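PDB 4BAX: glutamine synthetase from Streptomyces coelicolor, which belongs to the glutamine synthetase family, with an N-terminal beta-grasp domain and a catalytic domain in each of the ten chains of its assembly. Local coordinates for residues T233-K238 and G310-R315; E252-G257 and D332-A337; D262-Y267 and D314-A319. All blocks are in the same frame, centred on the assembly; numbering follows the deposited sequence.

Contact 1: residues T233-K238 and G310-R315; sequences TNFSTK and GYIEDR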
ATOM      1  N   THR A 233     -20.515 -17.250  38.451  1.00 35.69           N
ATOM      2  CA  THR A 233     -20.471 -16.717  39.804  1.00 36.09           C
ATOM      3  C   THR A 233     -20.443 -17.842  40.844  1.00 36.99           C
ATOM      4  O   THR A 233     -21.296 -18.735  40.860  1.00 37.08           O
ATOM      5  CB  THR A 233     -21.642 -15.765  40.057  1.00 35.11           C
ATOM      6  OG1 THR A 233     -21.667 -14.773  39.020  1.00 34.28           O
ATOM      7  CG2 THR A 233     -21.480 -15.087  41.405  1.00 35.14           C
ATOM      8  N   ASN A 234     -19.419 -17.782  41.686  1.00 37.82           N
ATOM      9  CA  ASN A 234     -19.216 -18.733  42.761  1.00 39.01           C
ATOM     10  C   ASN A 234     -19.737 -18.135  44.052  1.00 38.39           C
ATOM     11  O   ASN A 234     -19.416 -16.992  44.402  1.00 37.93           O
ATOM     12  CB  ASN A 234     -17.729 -19.067  42.904  1.00 40.57           C
ATOM     13  CG  ASN A 234     -17.133 -19.623  41.620  1.00 41.77           C
ATOM     14  OD1 ASN A 234     -17.601 -20.633  41.075  1.00 42.14           O
ATOM     15  ND2 ASN A 234     -16.112 -18.938  41.107  1.00 42.04           N
ATOM     16  N   PHE A 235     -20.543 -18.920  44.753  1.00 38.07           N
ATOM     17  CA  PHE A 235     -21.238 -18.417  45.920  1.00 38.27           C
ATOM     18  C   PHE A 235     -21.302 -19.395  47.081  1.00 38.22           C
ATOM     19  O   PHE A 235     -21.554 -20.589  46.877  1.00 38.24           O
ATOM     20  CB  PHE A 235     -22.643 -17.994  45.521  1.00 38.63           C
ATOM     21  CG  PHE A 235     -23.559 -17.824  46.675  1.00 39.48           C
ATOM     22  CD1 PHE A 235     -23.473 -16.713  47.488  1.00 39.83           C
ATOM     23  CD2 PHE A 235     -24.505 -18.802  46.966  1.00 40.04           C
ATOM     24  CE1 PHE A 235     -24.332 -16.559  48.555  1.00 40.35           C
ATOM     25  CE2 PHE A 235     -25.365 -18.657  48.042  1.00 40.51           C
ATOM     26  CZ  PHE A 235     -25.280 -17.531  48.837  1.00 40.59           C
ATOM     27  N   SER A 236     -21.112 -18.874  48.292  1.00 38.21           N
ATOM     28  CA  SER A 236     -21.251 -19.671  49.509  1.00 38.70           C
ATOM     29  C   SER A 236     -21.605 -18.780  50.693  1.00 39.78           C
ATOM     30  O   SER A 236     -21.369 -17.569  50.688  1.00 39.89           O
ATOM     31  CB  SER A 236     -19.974 -20.489  49.819  1.00 38.34           C
ATOM     32  OG  SER A 236     -18.920 -19.691  50.371  1.00 37.95           O
ATOM     33  N   THR A 237     -22.140 -19.422  51.723  1.00 40.60           N
ATOM     34  CA  THR A 237     -22.410 -18.789  52.994  1.00 40.64           C
ATOM     35  C   THR A 237     -21.612 -19.618  53.984  1.00 41.83           C
ATOM     36  O   THR A 237     -21.073 -20.659  53.600  1.00 42.06           O
ATOM     37  CB  THR A 237     -23.898 -18.865  53.378  1.00 39.69           C
ATOM     38  OG1 THR A 237     -24.303 -20.246  53.446  1.00 39.28           O
ATOM     39  CG2 THR A 237     -24.777 -18.074  52.387  1.00 38.86           C
ATOM     40  N   LYS A 238     -21.551 -19.182  55.245  1.00 42.26           N
ATOM     41  CA  LYS A 238     -20.779 -19.888  56.267  1.00 42.03           C
ATOM     42  C   LYS A 238     -21.306 -21.327  56.392  1.00 41.69           C
ATOM     43  O   LYS A 238     -20.522 -22.286  56.464  1.00 41.24           O
ATOM     44  CB  LYS A 238     -20.881 -19.163  57.605  1.00 42.52           C
ATOM     45  CG  LYS A 238     -19.963 -19.696  58.700  1.00 43.66           C
ATOM     46  CD  LYS A 238     -20.220 -18.999  60.052  1.00 45.50           C
ATOM     47  CE  LYS A 238     -21.659 -19.225  60.556  1.00 47.22           C
ATOM     48  NZ  LYS A 238     -21.963 -20.617  61.041  1.00 48.23           N
ATOM     49  N   GLY A 310     -18.606 -26.570  50.787  1.00 44.10           N
ATOM     50  CA  GLY A 310     -18.077 -25.785  49.684  1.00 42.30           C
ATOM     51  C   GLY A 310     -18.942 -24.624  49.229  1.00 40.44           C
ATOM     52  O   GLY A 310     -19.404 -23.812  50.040  1.00 40.09           O
ATOM     53  N   TYR A 311     -19.095 -24.513  47.910  1.00 39.26           N
ATOM     54  CA  TYR A 311     -19.844 -23.427  47.259  1.00 37.62           C
ATOM     55  C   TYR A 311     -20.604 -24.017  46.090  1.00 36.85           C
ATOM     56  O   TYR A 311     -20.431 -25.190  45.757  1.00 36.64           O
ATOM     57  CB  TYR A 311     -18.875 -22.350  46.745  1.00 36.40           C
ATOM     58  CG  TYR A 311     -17.870 -22.891  45.741  1.00 35.80           C
ATOM     59  CD1 TYR A 311     -16.758 -23.620  46.176  1.00 35.85           C
ATOM     60  CD2 TYR A 311     -18.060 -22.759  44.366  1.00 35.26           C
ATOM     61  CE1 TYR A 311     -15.834 -24.154  45.275  1.00 35.71           C
ATOM     62  CE2 TYR A 311     -17.125 -23.291  43.449  1.00 35.15           C
ATOM     63  CZ  TYR A 311     -16.014 -23.995  43.914  1.00 35.25           C
ATOM     64  OH  TYR A 311     -15.063 -24.542  43.055  1.00 34.82           O
ATOM     65  N   ILE A 312     -21.391 -23.184  45.420  1.00 36.48           N
ATOM     66  CA  ILE A 312     -22.019 -23.603  44.176  1.00 35.94           C
ATOM     67  C   ILE A 312     -21.626 -22.615  43.088  1.00 35.20           C
ATOM     68  O   ILE A 312     -21.294 -21.459  43.375  1.00 35.25           O
ATOM     69  CB  ILE A 312     -23.569 -23.705  44.282  1.00 20.29           C
ATOM     70  CG1 ILE A 312     -24.187 -22.347  44.607  1.00 22.39           C
ATOM     71  CG2 ILE A 312     -23.983 -24.752  45.310  1.00 20.45           C
ATOM     72  CD1 ILE A 312     -25.712 -22.374  44.699  1.00 22.48           C
ATOM     73  N   GLU A 313     -21.710 -23.063  41.840  1.00 34.55           N
ATOM     74  CA  GLU A 313     -21.324 -22.249  40.704  1.00 34.02           C
ATOM     75  C   GLU A 313     -22.537 -22.009  39.829  1.00 33.21           C
ATOM     76  O   GLU A 313     -23.146 -22.945  39.310  1.00 32.83           O
ATOM     77  CB  GLU A 313     -20.229 -22.961  39.908  1.00 34.91           C
ATOM     78  CG  GLU A 313     -19.913 -22.299  38.576  1.00 35.88           C
ATOM     79  CD  GLU A 313     -18.972 -23.140  37.722  1.00 37.00           C
ATOM     80  OE1 GLU A 313     -19.447 -24.121  37.100  1.00 37.06           O
ATOM     81  OE2 GLU A 313     -17.768 -22.801  37.646  1.00 37.53           O
ATOM     82  N   ASP A 314     -22.888 -20.739  39.679  1.00 33.15           N
ATOM     83  CA  ASP A 314     -23.966 -20.353  38.794  1.00 33.09           C
ATOM     84  C   ASP A 314     -23.382 -20.027  37.430  1.00 33.37           C
ATOM     85  O   ASP A 314     -22.647 -19.037  37.284  1.00 33.51           O
ATOM     86  CB  ASP A 314     -24.697 -19.134  39.363  1.00 32.62           C
ATOM     87  CG  ASP A 314     -26.010 -18.846  38.639  1.00 32.57           C
ATOM     88  OD1 ASP A 314     -26.175 -19.339  37.503  1.00 32.63           O
ATOM     89  OD2 ASP A 314     -26.878 -18.120  39.190  1.00 32.48           O
ATOM     90  N   ARG A 315     -23.709 -20.864  36.439  1.00 33.38           N
ATOM     91  CA  ARG A 315     -23.121 -20.738  35.106  1.00 33.27           C
ATOM     92  C   ARG A 315     -23.962 -19.860  34.154  1.00 32.80           C
ATOM     93  O   ARG A 315     -23.566 -19.636  33.009  1.00 33.22           O
ATOM     94  CB  ARG A 315     -22.905 -22.129  34.502  1.00 33.63           C
ATOM     95  CG  ARG A 315     -22.096 -23.067  35.398  1.00 34.28           C
ATOM     96  CD  ARG A 315     -22.036 -24.488  34.835  1.00 35.43           C
ATOM     97  NE  ARG A 315     -21.351 -24.508  33.544  1.00 36.75           N
ATOM     98  CZ  ARG A 315     -20.023 -24.548  33.393  1.00 37.67           C
ATOM     99  NH1 ARG A 315     -19.224 -24.611  34.459  1.00 37.80           N
ATOM    100  NH2 ARG A 315     -19.486 -24.556  32.172  1.00 37.95           N
TER

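Contact 2: residues E252-G257 and D332-A337; sequences ESLGEG and DTCCTA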
ATOM      1  N   GLU A 252     -31.417 -25.736  45.252  1.00 39.98           N
ATOM      2  CA  GLU A 252     -32.849 -25.895  45.038  1.00 40.58           C
ATOM      3  C   GLU A 252     -33.615 -24.555  45.014  1.00 39.76           C
ATOM      4  O   GLU A 252     -34.547 -24.376  44.219  1.00 40.08           O
ATOM      5  CB  GLU A 252     -33.468 -26.873  46.051  1.00 41.90           C
ATOM      6  CG  GLU A 252     -32.849 -28.259  46.061  1.00 42.64           C
ATOM      7  CD  GLU A 252     -33.801 -29.315  45.579  1.00 43.29           C
ATOM      8  OE1 GLU A 252     -34.846 -29.472  46.243  1.00 43.66           O
ATOM      9  OE2 GLU A 252     -33.512 -29.989  44.557  1.00 43.33           O
ATOM     10  N   SER A 253     -33.172 -23.606  45.843  1.00 38.19           N
ATOM     11  CA  SER A 253     -33.829 -22.302  45.957  1.00 37.18           C
ATOM     12  C   SER A 253     -33.862 -21.580  44.615  1.00 36.48           C
ATOM     13  O   SER A 253     -34.815 -20.856  44.329  1.00 36.69           O
ATOM     14  CB  SER A 253     -33.118 -21.421  46.995  1.00 36.52           C
ATOM     15  OG  SER A 253     -31.934 -20.860  46.464  1.00 36.48           O
ATOM     16  N   LEU A 254     -32.829 -21.795  43.800  1.00 35.66           N
ATOM     17  CA  LEU A 254     -32.712 -21.163  42.485  1.00 34.77           C
ATOM     18  C   LEU A 254     -33.712 -21.727  41.470  1.00 35.35           C
ATOM     19  O   LEU A 254     -33.978 -21.105  40.418  1.00 35.43           O
ATOM     20  CB  LEU A 254     -31.268 -21.251  41.962  1.00 33.07           C
ATOM     21  CG  LEU A 254     -30.239 -20.453  42.767  1.00 31.59           C
ATOM     22  CD1 LEU A 254     -28.796 -20.914  42.541  1.00 30.75           C
ATOM     23  CD2 LEU A 254     -30.400 -18.967  42.412  1.00 30.93           C
ATOM     24  N   GLY A 255     -34.243 -22.910  41.766  1.00 35.41           N
ATOM     25  CA  GLY A 255     -35.195 -23.525  40.862  1.00 35.76           C
ATOM     26  C   GLY A 255     -36.654 -23.284  41.186  1.00 36.14           C
ATOM     27  O   GLY A 255     -37.543 -23.697  40.420  1.00 35.77           O
ATOM     28  N   GLU A 256     -36.910 -22.610  42.307  1.00 36.46           N
ATOM     29  CA  GLU A 256     -38.281 -22.427  42.779  1.00 36.99           C
ATOM     30  C   GLU A 256     -39.007 -21.223  42.171  1.00 35.68           C
ATOM     31  O   GLU A 256     -38.392 -20.202  41.859  1.00 34.52           O
ATOM     32  CB  GLU A 256     -38.293 -22.314  44.315  1.00 38.90           C
ATOM     33  CG  GLU A 256     -38.033 -23.660  45.012  1.00 40.93           C
ATOM     34  CD  GLU A 256     -37.889 -23.544  46.526  1.00 42.87           C
ATOM     35  OE1 GLU A 256     -38.055 -22.424  47.053  1.00 43.48           O
ATOM     36  OE2 GLU A 256     -37.608 -24.574  47.186  1.00 43.53           O
ATOM     37  N   GLY A 257     -40.312 -21.389  41.958  1.00 36.20           N
ATOM     38  CA  GLY A 257     -41.185 -20.288  41.585  1.00 36.94           C
ATOM     39  C   GLY A 257     -40.767 -19.542  40.343  1.00 37.66           C
ATOM     40  O   GLY A 257     -40.556 -20.131  39.281  1.00 38.40           O
ATOM     41  N   ASP A 332     -30.509 -12.580  47.783  1.00 35.13           N
ATOM     42  CA  ASP A 332     -31.920 -12.515  48.127  1.00 35.60           C
ATOM     43  C   ASP A 332     -32.498 -13.915  48.063  1.00 34.52           C
ATOM     44  O   ASP A 332     -33.073 -14.404  49.031  1.00 34.60           O
ATOM     45  CB  ASP A 332     -32.690 -11.603  47.165  1.00 36.83           C
ATOM     46  CG  ASP A 332     -34.050 -11.176  47.725  1.00 38.08           C
ATOM     47  OD1 ASP A 332     -34.672 -11.960  48.461  1.00 38.90           O
ATOM     48  OD2 ASP A 332     -34.487 -10.039  47.458  1.00 38.29           O
ATOM     49  N   THR A 333     -32.297 -14.578  46.939  1.00 33.63           N
ATOM     50  CA  THR A 333     -32.914 -15.874  46.763  1.00 33.60           C
ATOM     51  C   THR A 333     -32.364 -16.939  47.707  1.00 33.69           C
ATOM     52  O   THR A 333     -33.104 -17.502  48.519  1.00 33.54           O
ATOM     53  CB  THR A 333     -32.803 -16.333  45.280  1.00 30.01           C
ATOM     54  OG1 THR A 333     -33.509 -15.416  44.426  1.00 29.70           O
ATOM     55  CG2 THR A 333     -33.318 -17.765  45.090  1.00 30.05           C
ATOM     56  N   CYS A 334     -31.055 -17.140  47.677  1.00 34.17           N
ATOM     57  CA  CYS A 334     -30.445 -18.224  48.434  1.00 34.88           C
ATOM     58  C   CYS A 334     -30.473 -18.037  49.952  1.00 34.84           C
ATOM     59  O   CYS A 334     -30.917 -18.933  50.681  1.00 34.28           O
ATOM     60  CB  CYS A 334     -29.006 -18.460  47.958  1.00 35.03           C
ATOM     61  SG  CYS A 334     -28.862 -18.899  46.214  1.00 50.06           S
ATOM     62  N   CYS A 335     -30.044 -16.856  50.408  1.00 35.11           N
ATOM     63  CA  CYS A 335     -29.937 -16.571  51.842  1.00 35.21           C
ATOM     64  C   CYS A 335     -31.301 -16.587  52.522  1.00 36.03           C
ATOM     65  O   CYS A 335     -31.441 -17.001  53.676  1.00 36.34           O
ATOM     66  CB  CYS A 335     -29.250 -15.222  52.083  1.00 34.47           C
ATOM     67  SG  CYS A 335     -27.487 -15.158  51.741  1.00 38.87           S
ATOM     68  N   THR A 336     -32.314 -16.145  51.783  1.00 36.35           N
ATOM     69  CA  THR A 336     -33.676 -16.165  52.283  1.00 36.80           C
ATOM     70  C   THR A 336     -34.137 -17.604  52.459  1.00 37.99           C
ATOM     71  O   THR A 336     -34.677 -17.970  53.503  1.00 39.04           O
ATOM     72  CB  THR A 336     -34.633 -15.439  51.325  1.00 36.01           C
ATOM     73  OG1 THR A 336     -34.410 -14.025  51.417  1.00 35.85           O
ATOM     74  CG2 THR A 336     -36.073 -15.745  51.658  1.00 35.62           C
ATOM     75  N   ALA A 337     -33.874 -18.431  51.453  1.00 37.76           N
ATOM     76  CA  ALA A 337     -34.266 -19.820  51.536  1.00 37.78           C
ATOM     77  C   ALA A 337     -33.512 -20.528  52.653  1.00 38.66           C
ATOM     78  O   ALA A 337     -34.106 -21.344  53.356  1.00 38.95           O
ATOM     79  CB  ALA A 337     -34.045 -20.513  50.213  1.00 37.20           C
TER

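Contact 3: residues D262-Y267 and D314-A319; sequences DHVKNY and DRRPNA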
ATOM      1  N   ASP A 262     -36.591 -14.708  37.075  1.00 36.05           N
ATOM      2  CA  ASP A 262     -36.218 -13.496  37.795  1.00 36.74           C
ATOM      3  C   ASP A 262     -34.719 -13.213  37.670  1.00 35.88           C
ATOM      4  O   ASP A 262     -34.312 -12.073  37.418  1.00 35.42           O
ATOM      5  CB  ASP A 262     -36.581 -13.633  39.272  1.00 38.58           C
ATOM      6  CG  ASP A 262     -38.061 -13.429  39.535  1.00 40.32           C
ATOM      7  OD1 ASP A 262     -38.785 -12.969  38.614  1.00 41.07           O
ATOM      8  OD2 ASP A 262     -38.494 -13.713  40.671  1.00 41.00           O
ATOM      9  N   HIS A 263     -33.902 -14.259  37.839  1.00 35.67           N
ATOM     10  CA  HIS A 263     -32.453 -14.134  37.670  1.00 35.66           C
ATOM     11  C   HIS A 263     -32.079 -13.936  36.199  1.00 36.01           C
ATOM     12  O   HIS A 263     -31.350 -13.003  35.838  1.00 36.45           O
ATOM     13  CB  HIS A 263     -31.722 -15.360  38.234  1.00 35.01           C
ATOM     14  CG  HIS A 263     -31.717 -15.433  39.728  1.00 34.44           C
ATOM     15  ND1 HIS A 263     -30.557 -15.580  40.459  1.00 33.87           N
ATOM     16  CD2 HIS A 263     -32.731 -15.405  40.626  1.00 34.48           C
ATOM     17  CE1 HIS A 263     -30.856 -15.618  41.746  1.00 33.93           C
ATOM     18  NE2 HIS A 263     -32.168 -15.516  41.875  1.00 34.22           N
ATOM     19  N   VAL A 264     -32.598 -14.813  35.349  1.00 35.33           N
ATOM     20  CA  VAL A 264     -32.188 -14.834  33.959  1.00 34.30           C
ATOM     21  C   VAL A 264     -32.513 -13.522  33.263  1.00 32.80           C
ATOM     22  O   VAL A 264     -31.701 -12.988  32.486  1.00 32.05           O
ATOM     23  CB  VAL A 264     -32.789 -16.042  33.222  1.00 35.23           C
ATOM     24  CG1 VAL A 264     -32.849 -15.802  31.709  1.00 35.26           C
ATOM     25  CG2 VAL A 264     -32.019 -17.340  33.562  1.00 35.43           C
ATOM     26  N   LYS A 265     -33.631 -12.906  33.649  1.00 32.90           N
ATOM     27  CA  LYS A 265     -33.951 -11.606  32.979  1.00 33.36           C
ATOM     28  C   LYS A 265     -33.127 -10.442  33.478  1.00 33.29           C
ATOM     29  O   LYS A 265     -33.239  -9.326  32.937  1.00 32.97           O
ATOM     30  CB  LYS A 265     -35.444 -11.240  33.108  1.00 34.03           C
ATOM     31  CG  LYS A 265     -35.910 -10.924  34.523  1.00 35.88           C
ATOM     32  CD  LYS A 265     -37.376 -10.503  34.547  1.00 37.44           C
ATOM     33  CE  LYS A 265     -38.014 -10.352  35.944  1.00 39.12           C
ATOM     34  NZ  LYS A 265     -39.193  -9.538  35.616  1.00 40.10           N
ATOM     35  N   ASN A 266     -32.289 -10.671  34.479  1.00 33.10           N
ATOM     36  CA  ASN A 266     -31.370  -9.649  34.995  1.00 33.04           C
ATOM     37  C   ASN A 266     -29.914 -10.032  34.825  1.00 32.54           C
ATOM     38  O   ASN A 266     -29.013  -9.389  35.390  1.00 32.23           O
ATOM     39  CB  ASN A 266     -31.647  -9.365  36.477  1.00 33.58           C
ATOM     40  CG  ASN A 266     -32.939  -8.669  36.710  1.00 34.20           C
ATOM     41  OD1 ASN A 266     -33.044  -7.467  36.490  1.00 34.34           O
ATOM     42  ND2 ASN A 266     -33.947  -9.412  37.150  1.00 34.75           N
ATOM     43  N   TYR A 267     -29.687 -11.076  34.037  1.00 32.00           N
ATOM     44  CA  TYR A 267     -28.363 -11.671  33.926  1.00 31.36           C
ATOM     45  C   TYR A 267     -27.597 -11.194  32.699  1.00 31.11           C
ATOM     46  O   TYR A 267     -26.571 -11.775  32.336  1.00 31.03           O
ATOM     47  CB  TYR A 267     -28.473 -13.194  33.916  1.00 30.92           C
ATOM     48  CG  TYR A 267     -28.331 -13.849  35.267  1.00 30.83           C
ATOM     49  CD1 TYR A 267     -28.352 -13.109  36.445  1.00 30.89           C
ATOM     50  CD2 TYR A 267     -28.175 -15.224  35.365  1.00 30.86           C
ATOM     51  CE1 TYR A 267     -28.226 -13.738  37.689  1.00 30.90           C
ATOM     52  CE2 TYR A 267     -28.031 -15.856  36.593  1.00 30.80           C
ATOM     53  CZ  TYR A 267     -28.062 -15.120  37.749  1.00 30.84           C
ATOM     54  OH  TYR A 267     -27.932 -15.794  38.947  1.00 31.00           O
ATOM     55  N   ASP A 314     -22.888 -20.739  39.679  1.00 33.15           N
ATOM     56  CA  ASP A 314     -23.966 -20.353  38.794  1.00 33.09           C
ATOM     57  C   ASP A 314     -23.382 -20.027  37.430  1.00 33.37           C
ATOM     58  O   ASP A 314     -22.647 -19.037  37.284  1.00 33.51           O
ATOM     59  CB  ASP A 314     -24.697 -19.134  39.363  1.00 32.62           C
ATOM     60  CG  ASP A 314     -26.010 -18.846  38.639  1.00 32.57           C
ATOM     61  OD1 ASP A 314     -26.175 -19.339  37.503  1.00 32.63           O
ATOM     62  OD2 ASP A 314     -26.878 -18.120  39.190  1.00 32.48           O
ATOM     63  N   ARG A 315     -23.709 -20.864  36.439  1.00 33.38           N
ATOM     64  CA  ARG A 315     -23.121 -20.738  35.106  1.00 33.27           C
ATOM     65  C   ARG A 315     -23.962 -19.860  34.154  1.00 32.80           C
ATOM     66  O   ARG A 315     -23.566 -19.636  33.009  1.00 33.22           O
ATOM     67  CB  ARG A 315     -22.905 -22.129  34.502  1.00 33.63           C
ATOM     68  CG  ARG A 315     -22.096 -23.067  35.398  1.00 34.28           C
ATOM     69  CD  ARG A 315     -22.036 -24.488  34.835  1.00 35.43           C
ATOM     70  NE  ARG A 315     -21.351 -24.508  33.544  1.00 36.75           N
ATOM     71  CZ  ARG A 315     -20.023 -24.548  33.393  1.00 37.67           C
ATOM     72  NH1 ARG A 315     -19.224 -24.611  34.459  1.00 37.80           N
ATOM     73  NH2 ARG A 315     -19.486 -24.556  32.172  1.00 37.95           N
ATOM     74  N   ARG A 316     -25.113 -19.384  34.617  1.00 32.06           N
ATOM     75  CA  ARG A 316     -26.008 -18.546  33.801  1.00 31.76           C
ATOM     76  C   ARG A 316     -25.590 -17.077  33.489  1.00 28.19           C
ATOM     77  O   ARG A 316     -25.891 -16.598  32.398  1.00 29.26           O
ATOM     78  CB  ARG A 316     -27.410 -18.561  34.393  1.00 31.60           C
ATOM     79  CG  ARG A 316     -28.067 -19.925  34.351  1.00 31.29           C
ATOM     80  CD  ARG A 316     -29.360 -19.892  35.108  1.00 31.19           C
ATOM     81  NE  ARG A 316     -29.080 -19.658  36.522  1.00 31.18           N
ATOM     82  CZ  ARG A 316     -30.010 -19.335  37.416  1.00 31.42           C
ATOM     83  NH1 ARG A 316     -31.277 -19.226  37.036  1.00 31.54           N
ATOM     84  NH2 ARG A 316     -29.677 -19.134  38.692  1.00 31.34           N
ATOM     85  N   PRO A 317     -24.940 -16.355  34.421  1.00 27.02           N
ATOM     86  CA  PRO A 317     -24.751 -14.923  34.095  1.00 25.98           C
ATOM     87  C   PRO A 317     -23.841 -14.640  32.884  1.00 25.81           C
ATOM     88  O   PRO A 317     -22.811 -15.298  32.653  1.00 25.03           O
ATOM     89  CB  PRO A 317     -24.152 -14.330  35.388  1.00 25.45           C
ATOM     90  CG  PRO A 317     -24.472 -15.334  36.471  1.00 25.82           C
ATOM     91  CD  PRO A 317     -24.459 -16.682  35.781  1.00 26.60           C
ATOM     92  N   ASN A 318     -24.263 -13.662  32.083  1.00 26.21           N
ATOM     93  CA  ASN A 318     -23.491 -13.221  30.925  1.00 26.35           C
ATOM     94  C   ASN A 318     -22.266 -12.445  31.347  1.00 25.89           C
ATOM     95  O   ASN A 318     -22.220 -11.942  32.467  1.00 25.29           O
ATOM     96  CB  ASN A 318     -24.334 -12.296  30.076  1.00 27.03           C
ATOM     97  CG  ASN A 318     -25.268 -13.029  29.157  1.00 27.86           C
ATOM     98  OD1 ASN A 318     -25.374 -14.276  29.184  1.00 28.45           O
ATOM     99  ND2 ASN A 318     -25.955 -12.260  28.317  1.00 27.75           N
ATOM    100  N   ALA A 319     -21.297 -12.316  30.436  1.00 26.20           N
ATOM    101  CA  ALA A 319     -20.117 -11.485  30.682  1.00 26.32           C
ATOM    102  C   ALA A 319     -20.511 -10.019  30.868  1.00 27.42           C
ATOM    103  O   ALA A 319     -19.756  -9.256  31.482  1.00 27.28           O
ATOM    104  CB  ALA A 319     -19.112 -11.624  29.551  1.00 25.50           C
TER

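Contact 1: residues T233-K238 and G310-R315
Asn234 and Glu313 face each other across two antiparallel strands in the sheet of the glutamine synthetase catalytic domain, as a non-hydrogen-bonded pair flanked by two hydrogen-bonded ones. Thr233 and Asp314 form one of these: Thr233 N gives to Asp314 O, and Asp314 N returns a bond of 2.8 Å to Thr233 O. Phe235 and Ile312 form the other, again with both N-H groups used, and Phe235 N reaches Ile312 O at 3.0 Å.

The side chain of Asn234 can be followed outward: its CB sits 4.0 Å from CD2 of Tyr311, CG comes next to CE2 of the same ring, and OD1 ends 3.6 Å from that CE2 and 3.7 Å from CB of Glu313. With CG beside the backbone N (chi1 -58°), the side chain runs alongside both neighbours, its amide almost upright to the tyrosine ring (82°) but much nearer parallel to the Glu313 carboxylate (29°). OE1 of that carboxylate forms salt bridges with Arg315 of its own segment and with Arg299 on the neighbouring strand 298-300.

Thr233, Phe235, Ile312 and Asp314 carry their side chains on the other face of the sheet. Helix 323-341 covers this side, where Leu330 touches both Thr233 and Asp314. CG1 of Ile312 lies at the edge of the Phe235 ring, 4.3 Å from CD2, and Met240 packs on both residues. Strand 110-121 borders 231-236 along its second edge through backbone bonds. Past the regular pairing, Ser236 turns its OG to Arg241, while its CB rests 3.4 Å from Gly310 O.

Contact 2: residues E252-G257 and D332-A337
Where Ser253 and Leu254 pack on Thr333, Cys334 and Ala337, every side chain is small or aliphatic, and the flat group that matters is a backbone one: the carbonyl of Ser253, whose O lies 3.5 Å from CG2 of Thr333. A ring just beside the contact, that of His263, touches CD2 of Leu254 through its CE1. Thr333 OG1 hydrogen-bonds to NE2 of that same ring.

Ser253 fills the middle. Its CB rests on CB of Ala337 at 3.5 Å, one turn further along the helix from Thr333, so the serine drops between these two residues and over Cys334. Its OG, placed between the backbone N and carbonyl carbon (chi1 78°), turns back to hydrogen-bond with Ala250 O in its own helix. The hydroxyl thus has its polar partner there, and it meets Cys334 by packing alone, 3.7 Å from SG.

Leu254 extends the patch: its CG is 4.0 Å from Cys334 SG, and CD2 lies 4.1 Å from Thr333 CG2. For Thr333 it is the methyl, anti to the backbone N, that faces Ser253 and Leu254, while OG1, on the other branch, also bonds weakly to Leu329 O.

Beyond Ser253 the chain bends in a type I turn to Glu256, on the exposed side. In the fold, this contact sets residues 252-257, on helix 244-253 and the turn that starts at Ser253, against the long C-terminal helix 323-341, with helix 259-264 beside both: Lys259 touches Thr333, and His263 touches Leu254.

Contact 3: residues D262-Y267 and D314-A319
Tyr267 meets Asp314, Arg316, Pro317 and Asn318 at the centre of this contact, where a type I turn from Val264 to Tyr267, after helix 259-264 of the catalytic domain, faces an Asx turn begun by Asp314. The tight part is built round the tyrosine ring. CG of Pro317 sits over one face, 3.8 Å from the ring centroid in a CH-pi contact; the opposite face is backed by the carbonyl carbon of His263, and CB of Arg316 comes in at the edge, 3.5 Å from CE2.

The phenol oxygen is gripped twice. His263 ND1 gives it a nearly straight bond (169°) with the oxygen in the imidazole plane, and OH in turn gives to Asp314 OD2 at 2.6 Å. Arg316 reaches that OD2 through NH2 from the other face of the carboxylate, and OD1 through NE at 3.1 Å, a side-on salt bridge. OD1 also takes the backbone N of Arg316, closing the Asx turn. With four donors on two oxygens, the carboxylate has little freedom to rotate. His263, bonded at both ring nitrogens (NE2 to Thr333), orients the phenol oxygen from the helix side.

The looser part lies toward the helix end. Val264 CG2 only brushes Arg316 CD, at 4.0 Å, and the His263 ring passes obliquely by the guanidinium. Further round the turn, Asn266 is partly exposed and Lys265 exposed, and neither touches the opposite segment. At the far end Asn318 points OD1 to Arg274, while its backbone N donates to Tyr267 O at 3.0 Å.

From the N terminus, the chain first leaves strand 231-236 and returns, 71 residues after segment 233-238, on segment 310-315 with its strand 312-314, closing contact 1. In between come helices 244-253 and 259-264, which supply the first segments of contacts 2 and 3. Contact 3 closes next, on the loop directly after strand 312-314, sharing Asp314 and Arg315 with contact 1. Contact 2 closes last, on helix 323-341, so it encloses contact 3 and crosses contact 1. All three also touch: Phe235 packs on Cys334, Ile312 on Leu254, Thr233 on Pro317, and Leu254 on Arg316. Together they tie the central sheet to the C-terminal helix and the two helices between.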